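Halohydrin dehalogenase (Rhizobium radiobacter, PDB 4IY1) probably eliminates halide from vicinal halohydrins to form epoxides and, in the reverse direction, opens epoxides with nucleophiles such as cyanide. Local coordinates at residues Asp39-Phe44 and Leu51-Glu56; Arg98-Ala103 and Leu142-Ser147; Ala158-Leu163 and Tyr231-Val236; Pro169-Ala174 and Thr222-Gly227. The protein carries 37 engineered substitutions. One frame throughout, in Å; residues are numbered along the deposited sequence.

Contact 1 (Asp39-Phe44 and Leu51-Glu56); sequences DELEAF and LIPMSE. Engineered in segment 51-56: Ile52 (natural residue Lys).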
loop_
_atom_site.group_PDB
_atom_site.type_symbol
_atom_site.label_atom_id
_atom_site.label_comp_id
_atom_site.label_asym_id
_atom_site.label_seq_id
_atom_site.Cartn_x
_atom_site.Cartn_y
_atom_site.Cartn_z
ATOM N N ASP B 39 9.414 -33.723 -29.459
ATOM C CA ASP B 39 8.384 -33.335 -30.424
ATOM C C ASP B 39 8.094 -31.863 -30.201
ATOM O O ASP B 39 8.425 -31.021 -31.036
ATOM C CB ASP B 39 7.090 -34.122 -30.204
ATOM C CG ASP B 39 7.337 -35.398 -29.409
ATOM O OD1 ASP B 39 8.144 -36.266 -29.884
ATOM O OD2 ASP B 39 6.727 -35.540 -28.307
ATOM N N GLU B 40 7.546 -31.568 -29.026
ATOM C CA GLU B 40 7.083 -30.236 -28.677
ATOM C C GLU B 40 8.196 -29.196 -28.769
ATOM O O GLU B 40 7.999 -28.109 -29.315
ATOM C CB GLU B 40 6.481 -30.252 -27.276
ATOM C CG GLU B 40 5.338 -31.246 -27.112
ATOM C CD GLU B 40 3.983 -30.617 -27.383
ATOM O OE1 GLU B 40 3.043 -31.357 -27.736
ATOM O OE2 GLU B 40 3.836 -29.388 -27.216
ATOM N N LEU B 41 9.373 -29.536 -28.264
ATOM C CA LEU B 41 10.490 -28.616 -28.360
ATOM C C LEU B 41 10.726 -28.205 -29.818
ATOM O O LEU B 41 10.791 -27.019 -30.133
ATOM C CB LEU B 41 11.754 -29.210 -27.733
ATOM C CG LEU B 41 12.895 -28.237 -27.439
ATOM C CD1 LEU B 41 13.553 -28.604 -26.129
ATOM C CD2 LEU B 41 13.939 -28.205 -28.549
ATOM N N GLU B 42 10.737 -29.186 -30.718
ATOM C CA GLU B 42 11.183 -28.957 -32.097
ATOM C C GLU B 42 10.122 -28.236 -32.903
ATOM O O GLU B 42 10.425 -27.355 -33.702
ATOM C CB GLU B 42 11.564 -30.279 -32.764
ATOM C CG GLU B 42 12.922 -30.800 -32.322
ATOM C CD GLU B 42 13.131 -32.274 -32.635
ATOM O OE1 GLU B 42 12.172 -32.944 -33.087
ATOM O OE2 GLU B 42 14.273 -32.756 -32.451
ATOM N N ALA B 43 8.868 -28.567 -32.637
ATOM C CA ALA B 43 7.759 -27.834 -33.233
ATOM C C ALA B 43 7.758 -26.359 -32.798
ATOM O O ALA B 43 7.234 -25.500 -33.504
ATOM C CB ALA B 43 6.427 -28.509 -32.910
ATOM N N PHE B 44 8.397 -26.066 -31.663
ATOM C CA PHE B 44 8.434 -24.700 -31.139
ATOM C C PHE B 44 9.686 -24.016 -31.650
ATOM O O PHE B 44 9.669 -22.824 -31.990
ATOM C CB PHE B 44 8.400 -24.700 -29.597
ATOM C CG PHE B 44 8.410 -23.319 -28.980
ATOM C CD1 PHE B 44 7.248 -22.768 -28.454
ATOM C CD2 PHE B 44 9.598 -22.595 -28.872
ATOM C CE1 PHE B 44 7.261 -21.501 -27.894
ATOM C CE2 PHE B 44 9.630 -21.356 -28.245
ATOM C CZ PHE B 44 8.462 -20.790 -27.795
ATOM N N LEU B 51 13.700 -17.598 -31.082
ATOM C CA LEU B 51 13.728 -18.054 -29.685
ATOM C C LEU B 51 14.513 -19.356 -29.542
ATOM O O LEU B 51 14.704 -20.074 -30.514
ATOM C CB LEU B 51 12.313 -18.269 -29.183
ATOM C CG LEU B 51 11.446 -17.016 -29.142
ATOM C CD1 LEU B 51 10.066 -17.361 -28.620
ATOM C CD2 LEU B 51 12.103 -15.941 -28.277
ATOM N N ILE B 52 14.976 -19.650 -28.329
ATOM C CA ILE B 52 15.808 -20.828 -28.089
ATOM C C ILE B 52 15.238 -21.719 -26.976
ATOM O O ILE B 52 15.638 -21.603 -25.813
ATOM C CB ILE B 52 17.238 -20.426 -27.717
ATOM C CG1 ILE B 52 17.877 -19.627 -28.828
ATOM C CG2 ILE B 52 18.086 -21.655 -27.434
ATOM C CD1 ILE B 52 19.356 -19.427 -28.615
ATOM N N PRO B 53 14.291 -22.607 -27.323
ATOM C CA PRO B 53 13.615 -23.413 -26.300
ATOM C C PRO B 53 14.554 -24.464 -25.695
ATOM O O PRO B 53 15.482 -24.910 -26.368
ATOM C CB PRO B 53 12.480 -24.089 -27.079
ATOM C CG PRO B 53 12.993 -24.175 -28.475
ATOM C CD PRO B 53 13.914 -23.000 -28.690
ATOM N N MET B 54 14.336 -24.821 -24.428
ATOM C CA MET B 54 15.202 -25.790 -23.724
ATOM C C MET B 54 14.379 -26.950 -23.180
ATOM O O MET B 54 13.209 -26.788 -22.815
ATOM C CB MET B 54 15.946 -25.128 -22.565
ATOM C CG MET B 54 16.453 -23.733 -22.851
ATOM S SD MET B 54 18.026 -23.773 -23.735
ATOM C CE MET B 54 19.162 -24.180 -22.431
ATOM N N SER B 55 15.004 -28.119 -23.083
ATOM C CA SER B 55 14.343 -29.276 -22.491
ATOM C C SER B 55 14.348 -29.161 -20.969
ATOM O O SER B 55 13.410 -29.603 -20.300
ATOM C CB SER B 55 15.049 -30.568 -22.919
ATOM O OG SER B 55 16.449 -30.475 -22.670
ATOM N N GLU B 56 15.408 -28.553 -20.442
ATOM C CA GLU B 56 15.693 -28.530 -19.002
ATOM C C GLU B 56 14.488 -28.020 -18.206
ATOM O O GLU B 56 13.819 -27.082 -18.628
ATOM C CB GLU B 56 16.905 -27.639 -18.748
ATOM C CG GLU B 56 18.247 -28.319 -18.983
ATOM C CD GLU B 56 18.615 -28.483 -20.456
ATOM O OE1 GLU B 56 19.439 -29.366 -20.742
ATOM O OE2 GLU B 56 18.146 -27.719 -21.324
#
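Leu41 and Phe44, three residues apart on helix 38-47, meet Leu51, Pro53 and the loop at Ser55 in a classic helix-on-strand contact, part of the Rossmann-type beta-alpha-beta unit of strand 27-30, helix 38-47 and strand 52-53. The apolar side-chain contacts centre on Pro53. Leu41 CD2 lies 4.1 Å from Pro53 CG, while Phe44 CD2 comes to 3.7 Å from Pro53 CB on the same proline ring. With Phe44 CG swung anti to the backbone N (chi1 -179°), its ring reaches on to Leu51, where CZ stands 3.9 Å from Leu51 CD1. The second kind of contact is methyl against backbone: Leu41 CD1 presses on the Met54-Ser55 peptide, 3.4 Å from Ser55 N. An alanine here is likely to leave that peptide and the near side of Pro53 without their apolar cover. Beyond the pair, Phe35 meets the Phe44 ring edge-to-face and also touches Leu41 and Pro53, while backbone bonds from Ile52, an engineered residue, and Met54 tie the strand to strand 27-30. No hydrogen bond joins the two segments, which implies that helix and strand are matched here by apolar shape rather than by directional polar links.

Contact 2 (Arg98-Ala103 and Leu142-Ser147); sequences RDMVEA and LSTYAS. Engineered in segment 98-103: Asp99 (natural residue Gly), Met100 (natural residue Ala). Engineered in segment 142-147: Ala146 (natural residue Thr).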
loop_
_atom_site.group_PDB
_atom_site.type_symbol
_atom_site.label_atom_id
_atom_site.label_comp_id
_atom_site.label_asym_id
_atom_site.label_seq_id
_atom_site.Cartn_x
_atom_site.Cartn_y
_atom_site.Cartn_z
ATOM N N ARG B 98 0.422 -26.074 -0.090
ATOM C CA ARG B 98 1.857 -26.366 -0.307
ATOM C C ARG B 98 2.208 -26.392 -1.787
ATOM O O ARG B 98 3.151 -25.726 -2.208
ATOM C CB ARG B 98 2.295 -27.694 0.349
ATOM C CG ARG B 98 2.470 -27.634 1.858
ATOM C CD ARG B 98 3.198 -28.871 2.438
ATOM N NE ARG B 98 3.161 -28.866 3.905
ATOM C CZ ARG B 98 2.226 -29.467 4.637
ATOM N NH1 ARG B 98 1.306 -30.224 4.061
ATOM N NH2 ARG B 98 2.160 -29.247 5.942
ATOM N N ASP B 99 1.378 -27.050 -2.597
ATOM C CA ASP B 99 1.598 -27.076 -4.046
ATOM C C ASP B 99 1.462 -25.682 -4.683
ATOM O O ASP B 99 2.184 -25.356 -5.622
ATOM C CB ASP B 99 0.628 -28.046 -4.746
ATOM C CG ASP B 99 0.838 -29.501 -4.339
ATOM O OD1 ASP B 99 1.921 -29.854 -3.818
ATOM O OD2 ASP B 99 -0.122 -30.289 -4.497
ATOM N N MET B 100 0.454 -24.927 -4.265
ATOM C CA MET B 100 0.301 -23.524 -4.693
ATOM C C MET B 100 1.581 -22.719 -4.381
ATOM O O MET B 100 2.211 -22.151 -5.273
ATOM C CB MET B 100 -0.933 -22.904 -4.010
ATOM C CG MET B 100 -1.415 -21.555 -4.559
ATOM S SD MET B 100 -2.005 -21.645 -6.248
ATOM C CE MET B 100 -3.710 -22.125 -5.926
ATOM N N VAL B 101 2.023 -22.759 -3.134
ATOM C CA VAL B 101 3.227 -22.014 -2.748
ATOM C C VAL B 101 4.457 -22.556 -3.528
ATOM O O VAL B 101 5.263 -21.798 -4.082
ATOM C CB VAL B 101 3.419 -22.075 -1.220
ATOM C CG1 VAL B 101 4.760 -21.485 -0.823
ATOM C CG2 VAL B 101 2.281 -21.320 -0.520
ATOM N N GLU B 102 4.528 -23.871 -3.670
ATOM C CA GLU B 102 5.571 -24.458 -4.484
ATOM C C GLU B 102 5.619 -23.833 -5.881
ATOM O O GLU B 102 6.667 -23.328 -6.303
ATOM C CB GLU B 102 5.448 -25.991 -4.530
ATOM C CG GLU B 102 6.693 -26.658 -5.112
ATOM C CD GLU B 102 7.920 -26.494 -4.211
ATOM O OE1 GLU B 102 7.755 -26.411 -2.972
ATOM O OE2 GLU B 102 9.057 -26.440 -4.732
ATOM N N ALA B 103 4.472 -23.781 -6.576
ATOM C CA ALA B 103 4.447 -23.266 -7.978
ATOM C C ALA B 103 4.676 -21.749 -8.061
ATOM O O ALA B 103 5.343 -21.268 -8.981
ATOM C CB ALA B 103 3.131 -23.660 -8.696
ATOM N N LEU B 142 -10.379 -17.084 -3.191
ATOM C CA LEU B 142 -9.179 -17.159 -4.022
ATOM C C LEU B 142 -7.913 -17.167 -3.136
ATOM O O LEU B 142 -6.839 -16.762 -3.563
ATOM C CB LEU B 142 -9.148 -15.935 -4.946
ATOM C CG LEU B 142 -8.272 -15.997 -6.195
ATOM C CD1 LEU B 142 -8.646 -17.217 -7.011
ATOM C CD2 LEU B 142 -8.381 -14.727 -7.030
ATOM N N SER B 143 -8.036 -17.682 -1.925
ATOM C CA SER B 143 -7.138 -17.306 -0.840
ATOM C C SER B 143 -5.714 -17.868 -0.934
ATOM O O SER B 143 -4.735 -17.147 -0.733
ATOM C CB SER B 143 -7.763 -17.651 0.515
ATOM O OG SER B 143 -7.336 -18.928 0.960
ATOM N N THR B 144 -5.590 -19.140 -1.264
ATOM C CA THR B 144 -4.272 -19.724 -1.463
ATOM C C THR B 144 -3.520 -19.001 -2.578
ATOM O O THR B 144 -2.331 -18.694 -2.444
ATOM C CB THR B 144 -4.363 -21.226 -1.829
ATOM O OG1 THR B 144 -5.210 -21.382 -2.966
ATOM C CG2 THR B 144 -4.930 -22.048 -0.668
ATOM N N TYR B 145 -4.209 -18.738 -3.687
ATOM C CA TYR B 145 -3.603 -18.067 -4.822
ATOM C C TYR B 145 -3.178 -16.624 -4.500
ATOM O O TYR B 145 -2.096 -16.195 -4.874
ATOM C CB TYR B 145 -4.581 -18.052 -6.002
ATOM C CG TYR B 145 -3.967 -17.485 -7.266
ATOM C CD1 TYR B 145 -4.190 -16.178 -7.639
ATOM C CD2 TYR B 145 -3.208 -18.281 -8.103
ATOM C CE1 TYR B 145 -3.695 -15.676 -8.841
ATOM C CE2 TYR B 145 -2.683 -17.792 -9.285
ATOM C CZ TYR B 145 -2.967 -16.497 -9.672
ATOM O OH TYR B 145 -2.357 -15.985 -10.804
ATOM N N ALA B 146 -4.050 -15.870 -3.840
ATOM C CA ALA B 146 -3.791 -14.443 -3.615
ATOM C C ALA B 146 -2.541 -14.363 -2.754
ATOM O O ALA B 146 -1.688 -13.494 -2.950
ATOM C CB ALA B 146 -4.977 -13.795 -2.892
ATOM N N SER B 147 -2.479 -15.228 -1.745
ATOM C CA SER B 147 -1.430 -15.135 -0.738
ATOM C C SER B 147 -0.061 -15.578 -1.234
ATOM O O SER B 147 0.928 -14.897 -0.999
ATOM C CB SER B 147 -1.843 -15.839 0.559
ATOM O OG SER B 147 -1.536 -17.198 0.518
#
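Met100, an engineered residue of helix 94-122, reaches over to Thr144 and Tyr145 near the start of helix 143-163 and makes a Met-aromatic contact with the tyrosine. The two helices belong to the Rossmann-like short-chain dehydrogenase/reductase fold, and both also face a second subunit. Leu142 occupies the N-cap position, its carbonyl O accepting from Ala146 N in the first turn, and Ser143 follows, packed on Glu162 of the second subunit. Thr144 is the first residue to touch helix 94-122. Its OG1 sits 3.4 Å from Met100 CE, and its carbonyl O lies 3.7 Å from Met100 CG; the two side chains run at about a right angle to each other. Next comes Tyr145, whose ring turns an edge to the sulfur rather than a face: Met100 SD is 5.4 Å from the ring centroid and 80° off its normal. The hydroxyl of Tyr145 is bonded to Arg149, a spacing that recalls the Tyr-x-x-x-Lys pair of the wider superfamily, with arginine in place of lysine. Ala146 is again engineered, and Ser147 OG is hydrogen-bonded to Tyr97 OH, a further link between the helices. A second bend, at chi3, turns Met100 CE to Thr144 OG1, but the sulfur itself is placed by CG standing anti to the backbone N (chi1 -168°) and the bend at chi2 (65°), which set SD 4.0 Å from Tyr145 CD2.

Contact 3 (Ala158-Leu163 and Tyr231-Val236); sequences ALSKEL and YLTGQV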
loop_
_atom_site.group_PDB
_atom_site.type_symbol
_atom_site.label_atom_id
_atom_site.label_comp_id
_atom_site.label_asym_id
_atom_site.label_seq_id
_atom_site.Cartn_x
_atom_site.Cartn_y
_atom_site.Cartn_z
ATOM N N ALA B 158 11.852 -7.368 -1.663
ATOM C CA ALA B 158 12.916 -7.600 -0.696
ATOM C C ALA B 158 14.255 -7.853 -1.416
ATOM O O ALA B 158 15.247 -7.285 -1.060
ATOM C CB ALA B 158 12.575 -8.746 0.234
ATOM N N LEU B 159 14.247 -8.642 -2.474
ATOM C CA LEU B 159 15.483 -8.883 -3.205
ATOM C C LEU B 159 16.049 -7.589 -3.768
ATOM O O LEU B 159 17.268 -7.412 -3.838
ATOM C CB LEU B 159 15.255 -9.898 -4.327
ATOM C CG LEU B 159 14.926 -11.270 -3.779
ATOM C CD1 LEU B 159 14.807 -12.246 -4.947
ATOM C CD2 LEU B 159 16.058 -11.659 -2.855
ATOM N N SER B 160 15.178 -6.685 -4.219
ATOM C CA SER B 160 15.687 -5.448 -4.802
ATOM C C SER B 160 16.612 -4.784 -3.790
ATOM O O SER B 160 17.566 -4.087 -4.182
ATOM C CB SER B 160 14.572 -4.460 -5.166
ATOM O OG SER B 160 13.984 -3.927 -3.977
ATOM N N LYS B 161 16.214 -4.830 -2.516
ATOM C CA LYS B 161 16.948 -4.091 -1.489
ATOM C C LYS B 161 18.338 -4.657 -1.246
ATOM O O LYS B 161 19.265 -3.905 -1.034
ATOM C CB LYS B 161 16.150 -3.935 -0.175
ATOM C CG LYS B 161 15.176 -2.756 -0.228
ATOM C CD LYS B 161 14.045 -2.930 0.776
ATOM C CE LYS B 161 12.782 -2.200 0.335
ATOM N NZ LYS B 161 13.092 -0.865 -0.260
ATOM N N GLU B 162 18.479 -5.973 -1.326
ATOM C CA GLU B 162 19.789 -6.593 -1.169
ATOM C C GLU B 162 20.649 -6.600 -2.418
ATOM O O GLU B 162 21.852 -6.337 -2.325
ATOM C CB GLU B 162 19.677 -7.984 -0.547
ATOM C CG GLU B 162 19.560 -9.127 -1.518
ATOM C CD GLU B 162 19.623 -10.465 -0.820
ATOM O OE1 GLU B 162 20.580 -11.222 -1.097
ATOM O OE2 GLU B 162 18.688 -10.790 -0.046
ATOM N N LEU B 163 20.030 -6.729 -3.600
ATOM C CA LEU B 163 20.813 -6.824 -4.856
ATOM C C LEU B 163 21.132 -5.484 -5.499
ATOM O O LEU B 163 21.885 -5.408 -6.491
ATOM C CB LEU B 163 20.155 -7.745 -5.877
ATOM C CG LEU B 163 19.990 -9.192 -5.442
ATOM C CD1 LEU B 163 19.177 -9.972 -6.455
ATOM C CD2 LEU B 163 21.333 -9.856 -5.204
ATOM N N TYR B 231 16.478 2.575 -11.757
ATOM C CA TYR B 231 16.105 3.243 -10.531
ATOM C C TYR B 231 14.705 2.907 -10.013
ATOM O O TYR B 231 14.357 3.278 -8.887
ATOM C CB TYR B 231 16.296 4.757 -10.682
ATOM C CG TYR B 231 16.846 5.424 -9.441
ATOM C CD1 TYR B 231 16.113 6.436 -8.774
ATOM C CD2 TYR B 231 18.084 5.031 -8.896
ATOM C CE1 TYR B 231 16.611 7.047 -7.626
ATOM C CE2 TYR B 231 18.576 5.626 -7.738
ATOM C CZ TYR B 231 17.840 6.636 -7.115
ATOM O OH TYR B 231 18.312 7.210 -5.965
ATOM N N LEU B 232 13.900 2.220 -10.831
ATOM C CA LEU B 232 12.568 1.753 -10.422
ATOM C C LEU B 232 12.638 0.478 -9.582
ATOM O O LEU B 232 11.608 -0.076 -9.176
ATOM C CB LEU B 232 11.717 1.465 -11.667
ATOM C CG LEU B 232 10.861 2.581 -12.221
ATOM C CD1 LEU B 232 10.286 2.149 -13.573
ATOM C CD2 LEU B 232 9.760 2.910 -11.220
ATOM N N THR B 233 13.850 -0.027 -9.362
ATOM C CA THR B 233 14.013 -1.318 -8.729
ATOM C C THR B 233 13.140 -1.501 -7.474
ATOM O O THR B 233 13.037 -0.598 -6.636
ATOM C CB THR B 233 15.499 -1.629 -8.448
ATOM O OG1 THR B 233 15.613 -2.950 -7.921
ATOM C CG2 THR B 233 16.145 -0.598 -7.486
ATOM N N GLY B 234 12.526 -2.678 -7.325
ATOM C CA GLY B 234 11.671 -2.921 -6.143
ATOM C C GLY B 234 10.176 -2.641 -6.358
ATOM O O GLY B 234 9.356 -3.164 -5.641
ATOM N N GLN B 235 9.841 -1.962 -7.447
ATOM C CA GLN B 235 8.444 -1.696 -7.841
ATOM C C GLN B 235 7.710 -2.971 -8.197
ATOM O O GLN B 235 8.239 -3.851 -8.886
ATOM C CB GLN B 235 8.421 -0.757 -9.055
ATOM C CG GLN B 235 7.039 -0.281 -9.494
ATOM C CD GLN B 235 6.544 0.894 -8.656
ATOM O OE1 GLN B 235 7.279 1.858 -8.426
ATOM N NE2 GLN B 235 5.356 0.749 -8.088
ATOM N N VAL B 236 6.493 -3.063 -7.695
ATOM C CA VAL B 236 5.474 -3.986 -8.185
ATOM C C VAL B 236 4.551 -3.201 -9.134
ATOM O O VAL B 236 3.959 -2.201 -8.748
ATOM C CB VAL B 236 4.632 -4.489 -6.998
ATOM C CG1 VAL B 236 3.607 -5.521 -7.460
ATOM C CG2 VAL B 236 5.545 -5.083 -5.917
HETATM O O HOH W 1 17.921 -3.756 -6.793
#
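Ser160 holds OG between its backbone N and carbonyl carbon (chi1 70°), which lays that oxygen 3.3 Å from Gly234 CA, and Thr233 turns OG1 opposite its own N (chi1 -176°), which carries it to Ser160 CB. The site is a worked example of a type II beta turn, Leu232 to Gln235, docked on a helix, here the last turns of helix 143-163. Gly234 takes the third position of the turn, and its positive phi (94°) would jam a CB against the carbonyl O of Thr233. The helix adds a second reason for glycine, since such a CB would also fall 2.8 Å from Ser160 OG. Without one, the chains approach very closely: Ser160 CB is 3.4 Å from Gly234 CA, tighter than usual for two carbons. Ser160 CB also lies 3.3 Å from Thr233 OG1, a packing contact rather than a polar bond.

The polar groups look outward for their partners. Ser160 OG bonds to Asn157 O, one turn back in the helix, while Asn157 ND2 holds Gly234 O. Thr233 OG1 pairs with Val170 N on strand 170-175, fixing the turn beside that strand, and Thr233 also packs on Leu208 of a third subunit. Between the two segments themselves, a water makes the polar bridge: it accepts from Thr233 OG1 at 2.7 Å and donates to Ser160 O, also at 2.7 Å.

Contact 4 (Pro169-Ala174 and Thr222-Gly227); sequences PVFAIA and TFLASG. Engineered in segment 169-174: Ala174 (natural residue Gly). Engineered in segment 222-227: Thr222 (natural residue Ala).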
loop_
_atom_site.group_PDB
_atom_site.type_symbol
_atom_site.label_atom_id
_atom_site.label_comp_id
_atom_site.label_asym_id
_atom_site.label_seq_id
_atom_site.Cartn_x
_atom_site.Cartn_y
_atom_site.Cartn_z
ATOM N N PRO B 169 18.681 -4.695 -10.651
ATOM C CA PRO B 169 17.306 -4.281 -10.332
ATOM C C PRO B 169 16.383 -5.480 -10.255
ATOM O O PRO B 169 16.596 -6.460 -10.967
ATOM C CB PRO B 169 16.919 -3.398 -11.532
ATOM C CG PRO B 169 18.244 -2.903 -12.064
ATOM C CD PRO B 169 19.122 -4.125 -11.936
ATOM N N VAL B 170 15.451 -5.470 -9.301
ATOM C CA VAL B 170 14.484 -6.579 -9.189
ATOM C C VAL B 170 13.046 -5.997 -9.201
ATOM O O VAL B 170 12.813 -4.962 -8.613
ATOM C CB VAL B 170 14.718 -7.388 -7.896
ATOM C CG1 VAL B 170 13.797 -8.571 -7.811
ATOM C CG2 VAL B 170 16.196 -7.863 -7.779
ATOM N N PHE B 171 12.132 -6.628 -9.938
ATOM C CA PHE B 171 10.802 -6.055 -10.228
ATOM C C PHE B 171 9.790 -7.179 -10.115
ATOM O O PHE B 171 10.113 -8.323 -10.456
ATOM C CB PHE B 171 10.716 -5.536 -11.669
ATOM C CG PHE B 171 11.690 -4.469 -11.988
ATOM C CD1 PHE B 171 12.757 -4.724 -12.814
ATOM C CD2 PHE B 171 11.511 -3.171 -11.488
ATOM C CE1 PHE B 171 13.649 -3.721 -13.151
ATOM C CE2 PHE B 171 12.421 -2.177 -11.785
ATOM C CZ PHE B 171 13.483 -2.443 -12.611
ATOM N N ALA B 172 8.551 -6.854 -9.731
ATOM C CA ALA B 172 7.415 -7.774 -9.955
ATOM C C ALA B 172 6.351 -7.142 -10.873
ATOM O O ALA B 172 6.071 -5.950 -10.777
ATOM C CB ALA B 172 6.776 -8.193 -8.637
ATOM N N ILE B 173 5.774 -7.938 -11.766
ATOM C CA ILE B 173 4.679 -7.438 -12.596
ATOM C C ILE B 173 3.422 -8.185 -12.210
ATOM O O ILE B 173 3.363 -9.397 -12.323
ATOM C CB ILE B 173 4.938 -7.630 -14.108
ATOM C CG1 ILE B 173 6.064 -6.721 -14.580
ATOM C CG2 ILE B 173 3.659 -7.302 -14.912
ATOM C CD1 ILE B 173 6.588 -7.092 -15.977
ATOM N N ALA B 174 2.426 -7.451 -11.721
ATOM C CA ALA B 174 1.259 -8.069 -11.128
ATOM C C ALA B 174 0.044 -7.805 -12.055
ATOM O O ALA B 174 -0.563 -6.755 -11.983
ATOM C CB ALA B 174 0.990 -7.451 -9.739
ATOM N N THR B 222 10.225 -5.594 -21.333
ATOM C CA THR B 222 11.386 -5.214 -22.135
ATOM C C THR B 222 11.954 -3.851 -21.767
ATOM O O THR B 222 13.172 -3.681 -21.697
ATOM C CB THR B 222 11.058 -5.245 -23.642
ATOM O OG1 THR B 222 10.610 -6.565 -24.000
ATOM C CG2 THR B 222 12.283 -4.889 -24.473
ATOM N N PHE B 223 11.082 -2.889 -21.460
ATOM C CA PHE B 223 11.553 -1.623 -20.887
ATOM C C PHE B 223 12.335 -1.829 -19.565
ATOM O O PHE B 223 13.384 -1.192 -19.323
ATOM C CB PHE B 223 10.352 -0.689 -20.658
ATOM C CG PHE B 223 10.714 0.614 -20.009
ATOM C CD1 PHE B 223 11.411 1.575 -20.715
ATOM C CD2 PHE B 223 10.312 0.895 -18.713
ATOM C CE1 PHE B 223 11.764 2.764 -20.125
ATOM C CE2 PHE B 223 10.595 2.120 -18.132
ATOM C CZ PHE B 223 11.305 3.059 -18.837
ATOM N N LEU B 224 11.783 -2.640 -18.666
ATOM C CA LEU B 224 12.450 -2.877 -17.363
ATOM C C LEU B 224 13.818 -3.543 -17.565
ATOM O O LEU B 224 14.803 -3.186 -16.910
ATOM C CB LEU B 224 11.594 -3.750 -16.429
ATOM C CG LEU B 224 10.252 -3.105 -16.088
ATOM C CD1 LEU B 224 9.459 -4.011 -15.149
ATOM C CD2 LEU B 224 10.461 -1.715 -15.508
ATOM N N ALA B 225 13.877 -4.445 -18.530
ATOM C CA ALA B 225 15.095 -5.176 -18.830
ATOM C C ALA B 225 16.101 -4.385 -19.688
ATOM O O ALA B 225 17.228 -4.844 -19.911
ATOM C CB ALA B 225 14.751 -6.499 -19.487
ATOM N N SER B 226 15.704 -3.196 -20.139
ATOM C CA SER B 226 16.501 -2.433 -21.080
ATOM C C SER B 226 17.748 -1.836 -20.448
ATOM O O SER B 226 18.677 -1.444 -21.148
ATOM C CB SER B 226 15.663 -1.319 -21.713
ATOM O OG SER B 226 15.327 -0.332 -20.748
ATOM N N GLY B 227 17.740 -1.671 -19.130
ATOM C CA GLY B 227 18.778 -0.856 -18.491
ATOM C C GLY B 227 18.463 0.627 -18.542
ATOM O O GLY B 227 19.280 1.448 -18.159
#
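Phe171 and Leu224 mark the closest backbone approach of an extended strand, 170-174, and the C-terminal part of helix 214-225, their CA atoms 8.0 Å apart with no hydrogen bond between the segments. That spacing is filled by side chains, as expected of a helix laid over the face of a Rossmann-type sheet. Phe171 and Ile173 both point toward the helix, and Ala172 between them points away. The aromatic ring receives the leucine on one face: Leu224 CD2 stands 4.2 Å from the ring centroid, only 10° off the normal, in a CH-pi contact. On that same face Leu224 CB comes to 3.9 Å from Phe171 CE1, and Leu224 CD1 lies 3.9 Å from Phe171 CG, which puts CD2 over the centre, CB over the CD1-CE1 side and CD1 by the root at CG. Leu224 CD1 also touches Ile173 CD1 at 4.3 Å. A serine in place of Phe171 would probably open a gap beneath Leu224 and leave its CD2 methyl without an aromatic partner.

Ser226 OG bonds to Phe223 O at 2.6 Å, and Ser226 N reaches the same oxygen from the same face; Gly227, with positive phi, is the first residue to leave helical angles. Phe223, the residue before Leu224, stacks on Phe223 of a third subunit. Strand 170-175 thus has a helix on each face: Phe171 and Ile173 meet helix 214-225, while Val170 and Ala172 pack on Leu159 and Ala156 of helix 143-163, with strands 126-130 and 236-239 alongside.

From the N terminus, contact 1 closes a loop of six residues, joining helix 38-47 to edge strand 52-53. Contact 2 follows in series, spanning 38 residues to set helix 94-122 beside the start of helix 143-163. The far end of that helix opens contact 3, which closes only at the turn before strand 236-239; contact 4 falls wholly within this span, tying strand 170-175 to helix 214-225. The nested pair also touch in space, with centres 10 Å apart and Gly234 N 2.6 Å from Val170 O. With contact 1 on strand 52-53 and contact 3 leading into strand 236-239, the outermost strands within this chain, the set samples the sheet from one edge to the other.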